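Local coordinates for protein isomerase/lactonizing enzyme (Agrobacterium tumefaciens, PDB 1RVK) that is of unknown function but binds magnesium and, as a member of the enolase superfamily, probably isomerises or lactonises a carboxylate substrate, at residues A[22-27]-A[208-213]; A[36-41]-A[105-110]; A[151-156]-A[187-192]; A[317-320]-A[324-327]. One frame throughout, in Å; residues are numbered along the deposited sequence.

Contact 1: residues A[22-27]-A[208-213]; sequences AGHAHP and FHWYSR
H24 meets H209 and W210 where a loop of the N-terminal capping domain reaches the mouth of the TIM-type barrel, a two-domain arrangement shared across the enolase superfamily. Of the three residues, H24 has the most surface buried. Its CE1 corner approaches CD2 of H209 at 4.1 Å and CH2 of W210 at 4.2 Å, so one imidazole carbon serves both neighbours. The two imidazoles meet rim to rim, with their planes at 49° and neither over the other's face. W210 likewise offers the edge of its indole, and CH2 lies near the plane of the H24 ring. With CG anti to its carbonyl carbon (chi1 -52°), H24 projects from the loop toward the barrel, while the carbonyl O of A22 sits over the centre of one imidazole face. OD1 of D20 accepts the backbone N-H of H24. On the barrel side, CB of H209 packs 3.7 Å above the W210 indole, toward its rim. H209 lies three residues after D206, a magnesium ligand, and its side chain lies about 5 Å from the ion. Between the two histidines a water bridges, 3.2 Å from ND1 of H24 and 3.3 Å from NE2 of H209.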
loop_
_atom_site.group_PDB
_atom_site.type_symbol
_atom_site.label_atom_id
_atom_site.label_comp_id
_atom_site.label_asym_id
_atom_site.label_seq_id
_atom_site.Cartn_x
_atom_site.Cartn_y
_atom_site.Cartn_z
ATOM N N ALA A 22 8.215 14.243 7.251
ATOM C CA ALA A 22 6.935 14.265 6.549
ATOM C C ALA A 22 6.402 12.852 6.321
ATOM O O ALA A 22 5.318 12.675 5.760
ATOM C CB ALA A 22 7.079 14.993 5.211
ATOM N N GLY A 23 7.171 11.850 6.740
ATOM C CA GLY A 23 6.734 10.471 6.587
ATOM C C GLY A 23 7.167 9.753 5.320
ATOM O O GLY A 23 6.685 8.655 5.043
ATOM N N HIS A 24 8.071 10.349 4.547
ATOM C CA HIS A 24 8.534 9.715 3.312
ATOM C C HIS A 24 9.716 8.792 3.598
ATOM O O HIS A 24 10.616 9.147 4.362
ATOM C CB HIS A 24 8.932 10.782 2.285
ATOM C CG HIS A 24 7.875 11.816 2.055
ATOM N ND1 HIS A 24 6.580 11.490 1.714
ATOM C CD2 HIS A 24 7.913 13.167 2.141
ATOM C CE1 HIS A 24 5.865 12.596 1.604
ATOM N NE2 HIS A 24 6.649 13.628 1.857
ATOM N N ALA A 25 9.710 7.612 2.982
ATOM C CA ALA A 25 10.767 6.624 3.194
ATOM C C ALA A 25 12.056 6.927 2.440
ATOM O O ALA A 25 12.033 7.425 1.316
ATOM C CB ALA A 25 10.264 5.235 2.810
ATOM N N HIS A 26 13.180 6.610 3.078
ATOM C CA HIS A 26 14.503 6.816 2.498
ATOM C C HIS A 26 15.449 5.779 3.068
ATOM O O HIS A 26 15.234 5.270 4.168
ATOM C CB HIS A 26 15.066 8.192 2.858
ATOM C CG HIS A 26 14.278 9.339 2.308
ATOM N ND1 HIS A 26 13.504 10.157 3.101
ATOM C CD2 HIS A 26 14.136 9.797 1.043
ATOM C CE1 HIS A 26 12.918 11.070 2.348
ATOM N NE2 HIS A 26 13.284 10.873 1.095
ATOM N N PRO A 27 16.510 5.443 2.325
ATOM C CA PRO A 27 17.458 4.459 2.842
ATOM C C PRO A 27 18.446 5.192 3.743
ATOM O O PRO A 27 18.834 6.328 3.462
ATOM C CB PRO A 27 18.108 3.914 1.575
ATOM C CG PRO A 27 18.159 5.123 0.697
ATOM C CD PRO A 27 16.802 5.775 0.918
ATOM N N PHE A 208 4.966 15.119 -5.603
ATOM C CA PHE A 208 4.619 15.870 -4.393
ATOM C C PHE A 208 3.088 15.910 -4.265
ATOM O O PHE A 208 2.395 16.400 -5.153
ATOM C CB PHE A 208 5.215 17.274 -4.521
ATOM C CG PHE A 208 4.869 18.197 -3.397
ATOM C CD1 PHE A 208 4.045 19.296 -3.622
ATOM C CD2 PHE A 208 5.399 18.001 -2.125
ATOM C CE1 PHE A 208 3.758 20.192 -2.593
ATOM C CE2 PHE A 208 5.115 18.890 -1.091
ATOM C CZ PHE A 208 4.295 19.986 -1.326
ATOM N N HIS A 209 2.571 15.398 -3.150
ATOM C CA HIS A 209 1.127 15.293 -2.921
ATOM C C HIS A 209 0.322 16.558 -2.642
ATOM O O HIS A 209 -0.878 16.463 -2.373
ATOM C CB HIS A 209 0.860 14.325 -1.765
ATOM C CG HIS A 209 1.717 13.098 -1.781
ATOM N ND1 HIS A 209 1.680 12.174 -2.801
ATOM C CD2 HIS A 209 2.608 12.626 -0.877
ATOM C CE1 HIS A 209 2.510 11.183 -2.525
ATOM N NE2 HIS A 209 3.085 11.433 -1.362
ATOM N N TRP A 210 0.947 17.729 -2.705
ATOM C CA TRP A 210 0.224 18.960 -2.403
ATOM C C TRP A 210 0.482 20.119 -3.367
ATOM O O TRP A 210 0.434 21.285 -2.963
ATOM C CB TRP A 210 0.565 19.418 -0.980
ATOM C CG TRP A 210 0.364 18.376 0.088
ATOM C CD1 TRP A 210 -0.752 18.188 0.853
ATOM C CD2 TRP A 210 1.324 17.409 0.533
ATOM N NE1 TRP A 210 -0.542 17.167 1.756
ATOM C CE2 TRP A 210 0.723 16.672 1.579
ATOM C CE3 TRP A 210 2.634 17.094 0.149
ATOM C CZ2 TRP A 210 1.390 15.640 2.248
ATOM C CZ3 TRP A 210 3.298 16.066 0.813
ATOM C CH2 TRP A 210 2.673 15.352 1.853
ATOM N N TYR A 211 0.758 19.813 -4.632
ATOM C CA TYR A 211 0.989 20.871 -5.620
ATOM C C TYR A 211 -0.288 21.673 -5.831
ATOM O O TYR A 211 -1.391 21.147 -5.706
ATOM C CB TYR A 211 1.381 20.280 -6.978
ATOM C CG TYR A 211 2.857 20.028 -7.189
ATOM C CD1 TYR A 211 3.305 18.785 -7.634
ATOM C CD2 TYR A 211 3.800 21.042 -6.999
ATOM C CE1 TYR A 211 4.655 18.553 -7.889
ATOM C CE2 TYR A 211 5.156 20.821 -7.250
ATOM C CZ TYR A 211 5.572 19.571 -7.697
ATOM O OH TYR A 211 6.897 19.339 -7.964
ATOM N N SER A 212 -0.126 22.951 -6.160
ATOM C CA SER A 212 -1.264 23.816 -6.445
ATOM C C SER A 212 -1.862 23.334 -7.769
ATOM O O SER A 212 -1.253 22.531 -8.470
ATOM C CB SER A 212 -0.789 25.254 -6.614
ATOM O OG SER A 212 0.116 25.341 -7.705
ATOM N N ARG A 213 -3.050 23.823 -8.116
ATOM C CA ARG A 213 -3.666 23.426 -9.375
ATOM C C ARG A 213 -2.756 23.811 -10.544
ATOM O O ARG A 213 -2.537 23.010 -11.448
ATOM C CB ARG A 213 -5.030 24.100 -9.563
ATOM C CG ARG A 213 -6.148 23.567 -8.672
ATOM C CD ARG A 213 -7.488 24.124 -9.125
ATOM N NE ARG A 213 -8.597 23.734 -8.257
ATOM C CZ ARG A 213 -9.875 23.933 -8.560
ATOM N NH1 ARG A 213 -10.197 24.512 -9.707
ATOM N NH2 ARG A 213 -10.831 23.565 -7.713
HETATM O O HOH W 1 4.994 9.241 0.112
#

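Contact 2: residues A[36-41]-A[105-110]; sequences AMLTVR and DCALWD
A107 lies against L38 and V40, two residues on the same face of strand 36-41, in a contact made entirely by apolar side chains. Its methyl faces both at once: CB is 3.6 Å from CD1 of L38 and 3.8 Å from CG2 of V40. L38 reaches it by holding CG anti to the backbone N (chi1 -178°), with one branch presented to the helix. V40 forks its two methyls: CG1 meets CD1 of L108 at 3.9 Å, while CG2 packs on A107 and also comes near that CD1. For L108, a chi1 of -103°, away from the usual staggered values, accompanies the swing of its tip back over V40, the two side chains crossing obliquely. The backbones come closest at A107, 6.5 Å between its CA and that of V40.

T39, on the other face of the strand, bonds to H49; D110 forms a salt bridge with R114, and its OD2 also accepts the backbone N-H of H49. The segment axes pass 8.2 Å apart at a crossing angle of -50°. A helix laid across a three-stranded antiparallel sheet in this way belongs to the capping domain of the mandelate racemase and muconate lactonizing enzymes.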
loop_
_atom_site.group_PDB
_atom_site.type_symbol
_atom_site.label_atom_id
_atom_site.label_comp_id
_atom_site.label_asym_id
_atom_site.label_seq_id
_atom_site.Cartn_x
_atom_site.Cartn_y
_atom_site.Cartn_z
ATOM N N ALA A 36 4.963 -4.028 15.458
ATOM C CA ALA A 36 3.984 -4.718 16.286
ATOM C C ALA A 36 3.242 -5.800 15.513
ATOM O O ALA A 36 2.977 -5.660 14.318
ATOM C CB ALA A 36 2.988 -3.716 16.863
HETATM N N MSE A 37 2.928 -6.892 16.200
HETATM C CA MSE A 37 2.180 -7.978 15.588
HETATM C C MSE A 37 0.923 -8.183 16.416
HETATM O O MSE A 37 0.995 -8.359 17.637
HETATM C CB MSE A 37 2.992 -9.279 15.551
HETATM C CG MSE A 37 2.205 -10.461 14.961
HETATM SE SE MSE A 37 3.184 -12.148 14.802
HETATM C CE MSE A 37 3.332 -12.571 16.688
ATOM N N LEU A 38 -0.224 -8.126 15.748
ATOM C CA LEU A 38 -1.508 -8.326 16.401
ATOM C C LEU A 38 -1.921 -9.778 16.181
ATOM O O LEU A 38 -1.864 -10.279 15.055
ATOM C CB LEU A 38 -2.558 -7.391 15.792
ATOM C CG LEU A 38 -3.995 -7.380 16.341
ATOM C CD1 LEU A 38 -4.692 -8.688 16.046
ATOM C CD2 LEU A 38 -3.974 -7.103 17.831
ATOM N N THR A 39 -2.320 -10.453 17.256
ATOM C CA THR A 39 -2.762 -11.844 17.164
ATOM C C THR A 39 -4.168 -12.001 17.739
ATOM O O THR A 39 -4.466 -11.504 18.825
ATOM C CB THR A 39 -1.820 -12.805 17.940
ATOM O OG1 THR A 39 -0.538 -12.863 17.296
ATOM C CG2 THR A 39 -2.415 -14.206 17.990
ATOM N N VAL A 40 -5.033 -12.680 16.993
ATOM C CA VAL A 40 -6.397 -12.949 17.434
ATOM C C VAL A 40 -6.492 -14.466 17.606
ATOM O O VAL A 40 -6.156 -15.219 16.690
ATOM C CB VAL A 40 -7.433 -12.487 16.386
ATOM C CG1 VAL A 40 -8.847 -12.802 16.874
ATOM C CG2 VAL A 40 -7.281 -10.990 16.133
ATOM N N ARG A 41 -6.938 -14.913 18.778
ATOM C CA ARG A 41 -7.043 -16.344 19.051
ATOM C C ARG A 41 -8.461 -16.763 19.421
ATOM O O ARG A 41 -9.194 -16.013 20.065
ATOM C CB ARG A 41 -6.085 -16.736 20.185
ATOM C CG ARG A 41 -6.080 -18.226 20.513
ATOM C CD ARG A 41 -5.171 -18.550 21.701
ATOM N NE ARG A 41 -3.808 -18.067 21.495
ATOM C CZ ARG A 41 -3.305 -16.976 22.064
ATOM N NH1 ARG A 41 -4.048 -16.247 22.886
ATOM N NH2 ARG A 41 -2.059 -16.607 21.803
ATOM N N ASP A 105 -8.955 -6.248 10.848
ATOM C CA ASP A 105 -9.641 -6.943 9.762
ATOM C C ASP A 105 -8.688 -7.951 9.117
ATOM O O ASP A 105 -9.080 -9.071 8.797
ATOM C CB ASP A 105 -10.121 -5.930 8.711
ATOM C CG ASP A 105 -10.937 -6.573 7.599
ATOM O OD1 ASP A 105 -12.058 -7.055 7.872
ATOM O OD2 ASP A 105 -10.457 -6.594 6.448
ATOM N N CYS A 106 -7.432 -7.557 8.935
ATOM C CA CYS A 106 -6.453 -8.456 8.326
ATOM C C CYS A 106 -6.187 -9.677 9.198
ATOM O O CYS A 106 -6.099 -10.793 8.692
ATOM C CB CYS A 106 -5.147 -7.713 8.039
ATOM S SG CYS A 106 -5.248 -6.646 6.578
ATOM N N ALA A 107 -6.052 -9.467 10.502
ATOM C CA ALA A 107 -5.823 -10.574 11.427
ATOM C C ALA A 107 -7.017 -11.531 11.397
ATOM O O ALA A 107 -6.853 -12.746 11.509
ATOM C CB ALA A 107 -5.610 -10.042 12.848
ATOM N N LEU A 108 -8.221 -10.981 11.248
ATOM C CA LEU A 108 -9.424 -11.809 11.194
ATOM C C LEU A 108 -9.435 -12.658 9.927
ATOM O O LEU A 108 -9.845 -13.818 9.953
ATOM C CB LEU A 108 -10.676 -10.929 11.253
ATOM C CG LEU A 108 -11.468 -10.826 12.564
ATOM C CD1 LEU A 108 -10.628 -11.211 13.767
ATOM C CD2 LEU A 108 -12.017 -9.419 12.693
ATOM N N TRP A 109 -8.996 -12.080 8.813
ATOM C CA TRP A 109 -8.937 -12.830 7.564
ATOM C C TRP A 109 -7.868 -13.916 7.667
ATOM O O TRP A 109 -8.069 -15.043 7.208
ATOM C CB TRP A 109 -8.606 -11.910 6.388
ATOM C CG TRP A 109 -9.804 -11.282 5.748
ATOM C CD1 TRP A 109 -10.218 -9.985 5.867
ATOM C CD2 TRP A 109 -10.734 -11.922 4.867
ATOM N NE1 TRP A 109 -11.349 -9.778 5.111
ATOM C CE2 TRP A 109 -11.685 -10.951 4.486
ATOM C CE3 TRP A 109 -10.854 -13.223 4.363
ATOM C CZ2 TRP A 109 -12.747 -11.240 3.619
ATOM C CZ3 TRP A 109 -11.909 -13.511 3.501
ATOM C CH2 TRP A 109 -12.840 -12.522 3.139
ATOM N N ASP A 110 -6.728 -13.576 8.266
ATOM C CA ASP A 110 -5.647 -14.547 8.419
ATOM C C ASP A 110 -6.108 -15.696 9.309
ATOM O O ASP A 110 -5.788 -16.857 9.056
ATOM C CB ASP A 110 -4.408 -13.880 9.027
ATOM C CG ASP A 110 -3.192 -14.793 9.025
ATOM O OD1 ASP A 110 -2.808 -15.266 7.935
ATOM O OD2 ASP A 110 -2.615 -15.035 10.110
#

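Contact 3: residues A[151-156]-A[187-192]; sequences EDYGRF and LKACAA
Y153 and A189 provide the side-chain touch between these helices: CD1 of the tyrosine ring stands 4.2 Å from CB of the alanine, which approaches obliquely. Next along, G154 meets A192, three residues beyond A189, and the backbones themselves come together, CA to CA 5.0 Å. With no side chain on G154, its CA can lie 4.0 Å from the carbonyl O of A192. The methyl of A192 also covers the start of segment 151-156, its CB lying 4.5 Å from the backbone N of E151.

A second shell fixes the tyrosine. With CG anti to the carbonyl carbon (chi1 -86°), its ring runs inward toward the barrel wall, where OH hydrogen-bonds to the carbonyl O of H171 and W173 packs edge-to-face with the ring. A189 touches W173 too, and L170 of strand 167-171 touches both Y153 and A189. Helices 150-163 and 183-197 thus pack side by side on the outside of the barrel, flanking the chain's passage through that strand, with segment axes 7.7 Å apart and inclined at 30°. The chemistry is that of small residues: a glycine and two alanines let the helices pack closely through methyl groups and backbone, while the tyrosine hydroxyl, its one polar side-chain atom, is bonded to the barrel rather than to the neighbouring helix.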
loop_
_atom_site.group_PDB
_atom_site.type_symbol
_atom_site.label_atom_id
_atom_site.label_comp_id
_atom_site.label_asym_id
_atom_site.label_seq_id
_atom_site.Cartn_x
_atom_site.Cartn_y
_atom_site.Cartn_z
ATOM N N GLU A 151 19.106 11.889 -13.634
ATOM C CA GLU A 151 19.896 10.789 -14.172
ATOM C C GLU A 151 19.882 9.563 -13.254
ATOM O O GLU A 151 19.869 8.430 -13.731
ATOM C CB GLU A 151 21.337 11.249 -14.416
ATOM C CG GLU A 151 21.484 12.233 -15.578
ATOM C CD GLU A 151 20.950 13.634 -15.277
ATOM O OE1 GLU A 151 20.751 14.403 -16.243
ATOM O OE2 GLU A 151 20.742 13.977 -14.093
ATOM N N ASP A 152 19.883 9.785 -11.942
ATOM C CA ASP A 152 19.860 8.672 -10.991
ATOM C C ASP A 152 18.592 7.837 -11.154
ATOM O O ASP A 152 18.614 6.622 -10.972
ATOM C CB ASP A 152 19.935 9.175 -9.544
ATOM C CG ASP A 152 21.303 9.712 -9.176
ATOM O OD1 ASP A 152 22.299 9.293 -9.801
ATOM O OD2 ASP A 152 21.385 10.540 -8.246
ATOM N N TYR A 153 17.481 8.487 -11.480
ATOM C CA TYR A 153 16.236 7.755 -11.664
ATOM C C TYR A 153 16.322 6.927 -12.935
ATOM O O TYR A 153 15.853 5.788 -12.981
ATOM C CB TYR A 153 15.044 8.710 -11.756
ATOM C CG TYR A 153 14.474 9.101 -10.413
ATOM C CD1 TYR A 153 15.006 10.163 -9.687
ATOM C CD2 TYR A 153 13.394 8.401 -9.868
ATOM C CE1 TYR A 153 14.471 10.527 -8.444
ATOM C CE2 TYR A 153 12.855 8.752 -8.634
ATOM C CZ TYR A 153 13.396 9.816 -7.928
ATOM O OH TYR A 153 12.852 10.172 -6.714
ATOM N N GLY A 154 16.922 7.508 -13.968
ATOM C CA GLY A 154 17.064 6.801 -15.225
ATOM C C GLY A 154 17.904 5.549 -15.067
ATOM O O GLY A 154 17.576 4.498 -15.610
ATOM N N ARG A 155 18.993 5.662 -14.317
ATOM C CA ARG A 155 19.887 4.534 -14.098
ATOM C C ARG A 155 19.213 3.440 -13.278
ATOM O O ARG A 155 19.370 2.253 -13.561
ATOM C CB ARG A 155 21.163 5.003 -13.393
ATOM C CG ARG A 155 22.046 5.902 -14.250
ATOM C CD ARG A 155 22.681 5.128 -15.400
ATOM N NE ARG A 155 23.495 5.989 -16.256
ATOM C CZ ARG A 155 24.344 5.547 -17.180
ATOM N NH1 ARG A 155 24.505 4.243 -17.377
ATOM N NH2 ARG A 155 25.037 6.411 -17.911
ATOM N N PHE A 156 18.459 3.831 -12.257
ATOM C CA PHE A 156 17.790 2.830 -11.444
ATOM C C PHE A 156 16.721 2.127 -12.277
ATOM O O PHE A 156 16.525 0.917 -12.158
ATOM C CB PHE A 156 17.170 3.475 -10.201
ATOM C CG PHE A 156 16.634 2.481 -9.211
ATOM C CD1 PHE A 156 17.352 1.324 -8.909
ATOM C CD2 PHE A 156 15.430 2.714 -8.553
ATOM C CE1 PHE A 156 16.880 0.413 -7.962
ATOM C CE2 PHE A 156 14.950 1.814 -7.608
ATOM C CZ PHE A 156 15.675 0.658 -7.309
ATOM N N LEU A 187 9.812 16.605 -13.876
ATOM C CA LEU A 187 9.681 16.290 -15.293
ATOM C C LEU A 187 10.992 15.787 -15.885
ATOM O O LEU A 187 10.980 14.936 -16.771
ATOM C CB LEU A 187 9.185 17.509 -16.075
ATOM C CG LEU A 187 7.694 17.823 -15.913
ATOM C CD1 LEU A 187 7.357 19.142 -16.594
ATOM C CD2 LEU A 187 6.878 16.688 -16.505
ATOM N N LYS A 188 12.119 16.311 -15.405
ATOM C CA LYS A 188 13.417 15.859 -15.906
ATOM C C LYS A 188 13.636 14.401 -15.527
ATOM O O LYS A 188 14.202 13.627 -16.297
ATOM C CB LYS A 188 14.564 16.690 -15.331
ATOM C CG LYS A 188 14.699 18.092 -15.905
ATOM C CD LYS A 188 16.058 18.675 -15.535
ATOM C CE LYS A 188 16.099 20.185 -15.697
ATOM N NZ LYS A 188 15.292 20.872 -14.644
ATOM N N ALA A 189 13.200 14.031 -14.327
ATOM C CA ALA A 189 13.344 12.654 -13.869
ATOM C C ALA A 189 12.500 11.749 -14.754
ATOM O O ALA A 189 12.954 10.695 -15.197
ATOM C CB ALA A 189 12.899 12.530 -12.420
ATOM N N CYS A 190 11.265 12.168 -15.011
ATOM C CA CYS A 190 10.364 11.385 -15.848
ATOM C C CYS A 190 10.933 11.200 -17.248
ATOM O O CYS A 190 10.872 10.105 -17.819
ATOM C CB CYS A 190 8.995 12.062 -15.925
ATOM S SG CYS A 190 8.072 11.973 -14.365
ATOM N N ALA A 191 11.488 12.273 -17.798
ATOM C CA ALA A 191 12.070 12.231 -19.134
ATOM C C ALA A 191 13.290 11.316 -19.166
ATOM O O ALA A 191 13.490 10.569 -20.125
ATOM C CB ALA A 191 12.461 13.635 -19.576
ATOM N N ALA A 192 14.111 11.394 -18.124
ATOM C CA ALA A 192 15.308 10.565 -18.029
ATOM C C ALA A 192 14.936 9.086 -18.006
ATOM O O ALA A 192 15.590 8.262 -18.650
ATOM C CB ALA A 192 16.095 10.927 -16.775
#

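Contact 4: residues A[317-320]-A[324-327]; sequences HVVA and NCRW
V319 is the one residue of helix segment 317-320 to touch 324-327, meeting C325 and the backbone of W327. H317 and V318 before it, and A320 after it, face other parts of the fold. V319 points at the returning chain, its CG1 anti to the backbone N (chi1 173°), an orientation that spreads both methyls toward it. CG2 lies 4.0 Å from SG of C325 and 3.8 Å from the carbonyl O of W327, and CG1 is 3.9 Å from that same oxygen. C325 extends its sulfur to meet the valine by placing SG anti to its own N (chi1 178°), and V308 of strand 306-308 touches both side chains.

R128 joins the two segments indirectly, since its NE bonds to the carbonyl O of V319 and its NH2 to that of C325. The E307 carboxylate accepts the backbone N-H groups of R326 and W327. A tight return from helix 313-321 into strand 328-333, which runs parallel to strand 130-137, is the last helix-to-strand connection of the modified TIM barrel found in this superfamily.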
loop_
_atom_site.group_PDB
_atom_site.type_symbol
_atom_site.label_atom_id
_atom_site.label_comp_id
_atom_site.label_asym_id
_atom_site.label_seq_id
_atom_site.Cartn_x
_atom_site.Cartn_y
_atom_site.Cartn_z
ATOM N N HIS A 317 -3.263 -10.183 -1.760
ATOM C CA HIS A 317 -4.436 -11.045 -1.802
ATOM C C HIS A 317 -5.647 -10.343 -2.412
ATOM O O HIS A 317 -6.454 -10.975 -3.092
ATOM C CB HIS A 317 -4.747 -11.577 -0.403
ATOM C CG HIS A 317 -3.880 -12.732 -0.004
ATOM N ND1 HIS A 317 -4.243 -14.044 -0.222
ATOM C CD2 HIS A 317 -2.635 -12.772 0.529
ATOM C CE1 HIS A 317 -3.260 -14.841 0.158
ATOM N NE2 HIS A 317 -2.272 -14.095 0.616
ATOM N N VAL A 318 -5.771 -9.040 -2.180
ATOM C CA VAL A 318 -6.885 -8.295 -2.760
ATOM C C VAL A 318 -6.697 -8.281 -4.278
ATOM O O VAL A 318 -7.640 -8.506 -5.035
ATOM C CB VAL A 318 -6.931 -6.838 -2.232
ATOM C CG1 VAL A 318 -7.978 -6.029 -2.998
ATOM C CG2 VAL A 318 -7.280 -6.842 -0.745
ATOM N N VAL A 319 -5.469 -8.030 -4.719
ATOM C CA VAL A 319 -5.175 -7.997 -6.149
ATOM C C VAL A 319 -5.419 -9.359 -6.815
ATOM O O VAL A 319 -5.943 -9.431 -7.924
ATOM C CB VAL A 319 -3.712 -7.559 -6.401
ATOM C CG1 VAL A 319 -3.358 -7.703 -7.883
ATOM C CG2 VAL A 319 -3.523 -6.111 -5.954
ATOM N N ALA A 320 -5.047 -10.436 -6.132
ATOM C CA ALA A 320 -5.221 -11.779 -6.678
ATOM C C ALA A 320 -6.685 -12.207 -6.748
ATOM O O ALA A 320 -7.062 -13.053 -7.566
ATOM C CB ALA A 320 -4.424 -12.780 -5.847
ATOM N N ASN A 324 -10.191 -6.218 -12.035
ATOM C CA ASN A 324 -9.991 -4.829 -12.434
ATOM C C ASN A 324 -8.897 -4.041 -11.732
ATOM O O ASN A 324 -9.139 -2.973 -11.173
ATOM C CB ASN A 324 -11.317 -4.061 -12.348
ATOM C CG ASN A 324 -11.874 -3.995 -10.939
ATOM O OD1 ASN A 324 -12.374 -2.949 -10.515
ATOM N ND2 ASN A 324 -11.812 -5.107 -10.212
ATOM N N CYS A 325 -7.687 -4.579 -11.783
ATOM C CA CYS A 325 -6.513 -3.953 -11.189
ATOM C C CYS A 325 -5.351 -4.426 -12.051
ATOM O O CYS A 325 -5.103 -5.624 -12.155
ATOM C CB CYS A 325 -6.328 -4.421 -9.742
ATOM S SG CYS A 325 -4.861 -3.758 -8.937
ATOM N N ARG A 326 -4.646 -3.492 -12.677
ATOM C CA ARG A 326 -3.543 -3.861 -13.550
ATOM C C ARG A 326 -2.303 -4.387 -12.831
ATOM O O ARG A 326 -1.630 -5.289 -13.337
ATOM C CB ARG A 326 -3.159 -2.664 -14.433
ATOM C CG ARG A 326 -2.151 -2.983 -15.525
ATOM C CD ARG A 326 -1.722 -1.717 -16.274
ATOM N NE ARG A 326 -2.763 -1.185 -17.152
ATOM C CZ ARG A 326 -3.020 -1.648 -18.371
ATOM N NH1 ARG A 326 -3.984 -1.105 -19.102
ATOM N NH2 ARG A 326 -2.306 -2.650 -18.865
ATOM N N TRP A 327 -2.013 -3.858 -11.646
ATOM C CA TRP A 327 -0.804 -4.269 -10.937
ATOM C C TRP A 327 -0.867 -4.500 -9.441
ATOM O O TRP A 327 -1.841 -4.181 -8.764
ATOM C CB TRP A 327 0.298 -3.217 -11.080
ATOM C CG TRP A 327 0.420 -2.489 -12.365
ATOM C CD1 TRP A 327 -0.254 -1.360 -12.742
ATOM C CD2 TRP A 327 1.382 -2.744 -13.385
ATOM N NE1 TRP A 327 0.246 -0.887 -13.934
ATOM C CE2 TRP A 327 1.252 -1.721 -14.351
ATOM C CE3 TRP A 327 2.353 -3.737 -13.575
ATOM C CZ2 TRP A 327 2.058 -1.665 -15.493
ATOM C CZ3 TRP A 327 3.153 -3.680 -14.708
ATOM C CH2 TRP A 327 3.001 -2.650 -15.653
#

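In the fold
Contact 2 lies wholly in the N-terminal capping domain, contacts 3 and 4 in the barrel domain, and contact 1 joins the two. Strands 25-28 and 30-42 follow each other in the chain, yet the centres of contacts 1 and 2 are 30 Å apart, on opposite sides of the chain's centre. Between the segments of contact 1 the chain completes contact 2 and then contact 3; contact 4 comes later. Contacts 3 and 4, at early and late helices of the barrel, have centres 28 Å apart. Contact 4 approaches contact 2 to about 7 Å between nearest atoms. Of the four, contact 1 brings the capping domain beside the magnesium site, whereas the others are structural packing away from the metal.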